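Local coordinates for protein leucyl-trna synthetase (Plasmodium falciparum, PDB 5FOC) that forms the editing domain of a leucyl-tRNA synthetase, which joins leucine to its tRNA and probably hydrolyses mischarged aminoacyl-tRNA, at residues Glu315-Ser318 / Val323-Gln326; Asp265-Glu270 / Tyr310-Glu315. The protein carries 2 engineered substitutions. All blocks are in the same frame, centred on the assembly; numbering follows the deposited sequence. Where two conformers were deposited one is given.

Contact 1 of 2, residues Glu315-Ser318 / Val323-Gln326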
# COMPACT_ATOMS: atom_id res chain seq x y z
N GLU A 315 4.06 -10.34 24.87
CA GLU A 315 5.50 -9.97 24.79
C GLU A 315 5.82 -8.55 25.30
O GLU A 315 6.98 -8.10 25.24
CB GLU A 315 6.08 -10.15 23.39
CG GLU A 315 5.81 -11.48 22.69
CD GLU A 315 6.31 -12.71 23.42
OE1 GLU A 315 7.32 -12.62 24.14
OE2 GLU A 315 5.69 -13.78 23.22
N LYS A 316 4.79 -7.88 25.82
CA LYS A 316 4.90 -6.57 26.45
C LYS A 316 5.44 -5.49 25.52
O LYS A 316 6.23 -4.63 25.93
CB LYS A 316 5.73 -6.65 27.75
CG LYS A 316 5.17 -7.64 28.74
CD LYS A 316 3.93 -7.08 29.42
CE LYS A 316 3.17 -8.21 30.07
NZ LYS A 316 2.34 -7.68 31.18
N VAL A 317 4.98 -5.51 24.27
CA VAL A 317 5.42 -4.54 23.27
C VAL A 317 5.06 -3.14 23.71
O VAL A 317 3.90 -2.86 24.04
CB VAL A 317 4.77 -4.79 21.90
CG1 VAL A 317 5.07 -3.61 20.97
CG2 VAL A 317 5.20 -6.15 21.33
N SER A 318 6.05 -2.25 23.69
CA SER A 318 5.89 -0.91 24.26
C SER A 318 5.40 0.15 23.29
O SER A 318 4.82 1.12 23.72
CB SER A 318 7.19 -0.46 24.91
OG SER A 318 7.44 -1.36 25.97
N VAL A 323 12.23 -2.33 19.63
CA VAL A 323 13.24 -3.16 18.96
C VAL A 323 12.92 -4.65 18.93
O VAL A 323 13.45 -5.38 18.09
CB VAL A 323 14.65 -2.98 19.59
CG1 VAL A 323 15.14 -1.56 19.43
CG2 VAL A 323 14.72 -3.48 21.04
N LYS A 324 12.10 -5.11 19.87
CA LYS A 324 11.78 -6.52 19.93
C LYS A 324 10.72 -6.92 18.90
O LYS A 324 10.55 -8.11 18.64
CB LYS A 324 11.42 -6.94 21.36
CG LYS A 324 9.98 -6.68 21.75
CD LYS A 324 9.72 -6.67 23.26
CE LYS A 324 8.39 -5.98 23.56
NZ LYS A 324 8.38 -5.16 24.82
N LEU A 325 10.01 -5.95 18.31
CA LEU A 325 8.95 -6.27 17.34
C LEU A 325 9.39 -7.06 16.16
O LEU A 325 8.67 -7.96 15.73
CB LEU A 325 8.21 -5.02 16.81
CG LEU A 325 6.88 -4.80 17.44
CD1 LEU A 325 6.97 -5.03 18.91
CD2 LEU A 325 6.45 -3.38 17.14
N GLN A 326 10.57 -6.76 15.63
CA GLN A 326 11.03 -7.47 14.44
C GLN A 326 11.04 -8.98 14.67
O GLN A 326 10.50 -9.72 13.83
CB GLN A 326 12.40 -6.96 13.95
CG GLN A 326 12.79 -7.45 12.54
CD GLN A 326 11.68 -7.26 11.48
OE1 GLN A 326 10.93 -6.26 11.48
NE2 GLN A 326 11.56 -8.23 10.59
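The side chain of K324 reaches across to the turn E315-S318 and ends at the carbonyl oxygen of K316. The polar part of the contact is this ammonium-to-carbonyl bond: K324 NZ donates to K316 O at 2.5 Å, a very short distance that is best read with caution. E315 O is 3.3 Å from K324 NZ. With CG set between its own backbone N and carbonyl carbon (chi1 83°), the lysine sends an almost extended chain towards the turn, and a bend at its last torsion sets NZ beside the K316 carbonyl. K316 has positive phi (60°) and forms the Schellman motif that ends helix 307-314; the ammonium lies beside this C-terminal end, where a positive charge would probably be favourable. D322 OD2 makes a salt bridge with K324 NZ and also accepts a bond from S318 N, tying lysine and turn together.

The apolar part is packing against V317. The end of the lysine chain passes obliquely over the valine, with K324 CE 3.9 Å from V317 CG2. L325 and V317 cross at about a right angle, but their modelled close approach is doubtful.

Segment 315-318 lies in the connection after helix 307-314, and 323-326 leads into the first turn of helix 325-339, where I328 also touches V317 and E315.

Contact 2 of 2, residues Asp265-Glu270 / Tyr310-Glu315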
# COMPACT_ATOMS: atom_id res chain seq x y z
N ASP A 265 1.29 -4.20 13.08
CA ASP A 265 0.12 -3.40 12.62
C ASP A 265 -0.69 -3.00 13.82
O ASP A 265 -1.05 -1.83 13.98
CB ASP A 265 -0.75 -4.21 11.66
CG ASP A 265 -0.05 -4.51 10.32
OD1 ASP A 265 1.13 -4.03 10.16
OD2 ASP A 265 -0.62 -5.20 9.46
N TYR A 266 -0.96 -3.97 14.69
CA TYR A 266 -1.67 -3.70 15.93
C TYR A 266 -0.99 -2.59 16.74
O TYR A 266 -1.64 -1.65 17.26
CB TYR A 266 -1.78 -4.96 16.79
CG TYR A 266 -2.65 -4.72 17.99
CD1 TYR A 266 -4.02 -4.89 17.88
CD2 TYR A 266 -2.13 -4.26 19.19
CE1 TYR A 266 -4.86 -4.61 18.97
CE2 TYR A 266 -2.96 -3.96 20.28
CZ TYR A 266 -4.33 -4.15 20.16
OH TYR A 266 -5.18 -3.88 21.22
N ALA A 267 0.33 -2.74 16.90
CA ALA A 267 1.13 -1.80 17.68
C ALA A 267 1.02 -0.38 17.16
O ALA A 267 0.88 0.57 17.94
CB ALA A 267 2.59 -2.22 17.68
N CYS A 268 1.11 -0.24 15.85
CA CYS A 268 1.13 1.08 15.21
C CYS A 268 -0.26 1.75 15.35
O CYS A 268 -0.36 2.95 15.70
CB CYS A 268 1.53 0.97 13.76
SG CYS A 268 1.61 2.51 12.87
N LEU A 269 -1.29 0.97 15.06
CA LEU A 269 -2.65 1.47 15.21
C LEU A 269 -2.93 1.87 16.66
O LEU A 269 -3.51 2.94 16.91
CB LEU A 269 -3.67 0.45 14.65
CG LEU A 269 -5.15 0.87 14.74
CD1 LEU A 269 -5.44 2.24 14.10
CD2 LEU A 269 -6.01 -0.25 14.14
N GLU A 270 -2.50 1.06 17.62
CA GLU A 270 -2.64 1.37 19.04
C GLU A 270 -1.91 2.66 19.44
O GLU A 270 -2.44 3.43 20.21
CB GLU A 270 -2.19 0.17 19.88
CG GLU A 270 -2.18 0.36 21.39
CD GLU A 270 -3.55 0.36 22.06
OE1 GLU A 270 -4.60 0.30 21.37
OE2 GLU A 270 -3.56 0.42 23.31
N TYR A 310 -2.82 -10.49 20.87
CA TYR A 310 -2.35 -11.50 21.84
C TYR A 310 -0.82 -11.42 22.05
O TYR A 310 -0.38 -11.39 23.18
CB TYR A 310 -2.75 -12.92 21.42
CG TYR A 310 -2.31 -13.97 22.40
CD1 TYR A 310 -3.12 -14.34 23.47
CD2 TYR A 310 -1.07 -14.62 22.25
CE1 TYR A 310 -2.70 -15.30 24.39
CE2 TYR A 310 -0.66 -15.58 23.15
CZ TYR A 310 -1.48 -15.91 24.22
OH TYR A 310 -1.05 -16.89 25.09
N TYR A 311 -0.04 -11.36 20.97
CA TYR A 311 1.45 -11.26 21.09
C TYR A 311 1.96 -9.86 21.48
O TYR A 311 2.98 -9.75 22.16
CB TYR A 311 2.16 -11.82 19.86
CG TYR A 311 2.04 -13.32 19.87
CD1 TYR A 311 2.86 -14.12 20.71
CD2 TYR A 311 1.05 -13.97 19.14
CE1 TYR A 311 2.71 -15.51 20.76
CE2 TYR A 311 0.92 -15.37 19.16
CZ TYR A 311 1.73 -16.14 19.99
OH TYR A 311 1.59 -17.53 20.02
N TYR A 312 1.24 -8.81 21.07
CA TYR A 312 1.49 -7.47 21.57
C TYR A 312 1.49 -7.46 23.10
O TYR A 312 2.43 -7.00 23.74
CB TYR A 312 0.43 -6.52 21.04
CG TYR A 312 0.58 -5.09 21.45
CD1 TYR A 312 1.50 -4.25 20.81
CD2 TYR A 312 -0.24 -4.55 22.46
CE1 TYR A 312 1.63 -2.92 21.17
CE2 TYR A 312 -0.12 -3.21 22.83
CZ TYR A 312 0.81 -2.40 22.17
OH TYR A 312 0.93 -1.10 22.52
N GLU A 313 0.44 -8.03 23.68
CA GLU A 313 0.24 -8.05 25.14
C GLU A 313 1.17 -9.00 25.87
O GLU A 313 1.75 -8.62 26.89
CB GLU A 313 -1.20 -8.41 25.48
CG GLU A 313 -2.21 -7.35 25.05
CD GLU A 313 -3.63 -7.79 25.30
OE1 GLU A 313 -3.84 -9.03 25.41
OE2 GLU A 313 -4.54 -6.92 25.38
N LYS A 314 1.28 -10.23 25.36
CA LYS A 314 2.08 -11.26 26.01
C LYS A 314 3.56 -10.90 25.98
O LYS A 314 4.23 -11.11 26.99
CB LYS A 314 1.87 -12.62 25.34
CG LYS A 314 2.57 -13.79 26.01
CD LYS A 314 2.41 -15.03 25.16
CE LYS A 314 3.11 -16.23 25.75
NZ LYS A 314 2.66 -17.45 25.03
N GLU A 315 4.06 -10.34 24.87
CA GLU A 315 5.50 -9.97 24.79
C GLU A 315 5.82 -8.55 25.30
O GLU A 315 6.98 -8.10 25.24
CB GLU A 315 6.08 -10.15 23.39
CG GLU A 315 5.81 -11.48 22.69
CD GLU A 315 6.31 -12.71 23.42
OE1 GLU A 315 7.32 -12.62 24.14
OE2 GLU A 315 5.69 -13.78 23.22
O HOH W 1 1.89 0.33 20.50
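Y312 projects from helix 307-314 towards helix 263-274, where Y266, A267 and E270 receive it. CG stands anti to the backbone N (chi1 -179°), which carries the ring away from its own helix. At the root, Y312 CB is 3.9 Å from Y266 CD2. One step further, Y312 CG lies 3.6 Å from Y266 CD2, which sits over one face of the Y312 ring, offset toward its rim. The two sides of the ring then meet different partners. Y312 CD2 makes the shortest ring-to-ring approach, 3.5 Å from Y266 CE2, and Y312 CE2 stays near the same atom, whereas CD1 and CE1 run past the methyl of A267, with A267 CB 3.7 Å from Y312 CE1. The planes of the two tyrosines are 59° apart, an oblique meeting in which they neither lie flat on each other nor stand perpendicular.

At the tip, Y312 OH comes 3.6 Å from the methylene CG of E270, so the glutamate offers its aliphatic stem to the phenol. One water links the hydroxyl to the facing backbone: it lies 2.7 Å from Y312 OH and donates to A267 O at 2.8 Å.

T263 and V317 also touch Y312, so helix 263-274 and the turn beyond helix 307-314 both pack on this tyrosine. The axes of the helix segments are inclined at 74°, and the aromatic side chain reaches from one helix to the other.

Chemically, the two segments share no direct hydrogen bond: carbon packing round the tyrosine ring joins the helices, while the water gives the hydroxyl a polar link to a backbone carbonyl of the facing helix and may help to orient its O-H.

How the contacts relate
The two contacts lie side by side, their centres about 8 Å apart, and share E315. Along the chain the order is helix 263-274, helix 307-314, the turn 315-318 and the start of helix 325-339, so contact 1 begins where the second half of contact 2 ends. Two links join them: V317 N probably bonds to Y312 O at 3.0 Å, and L325 CD2 packs on A267 CB at 4.1 Å. Contact 1 is local, between residues close in sequence, whereas contact 2 joins segments some forty residues apart in the chain. Together they bring three helices of the editing domain into one cluster, away from the centre of the chain.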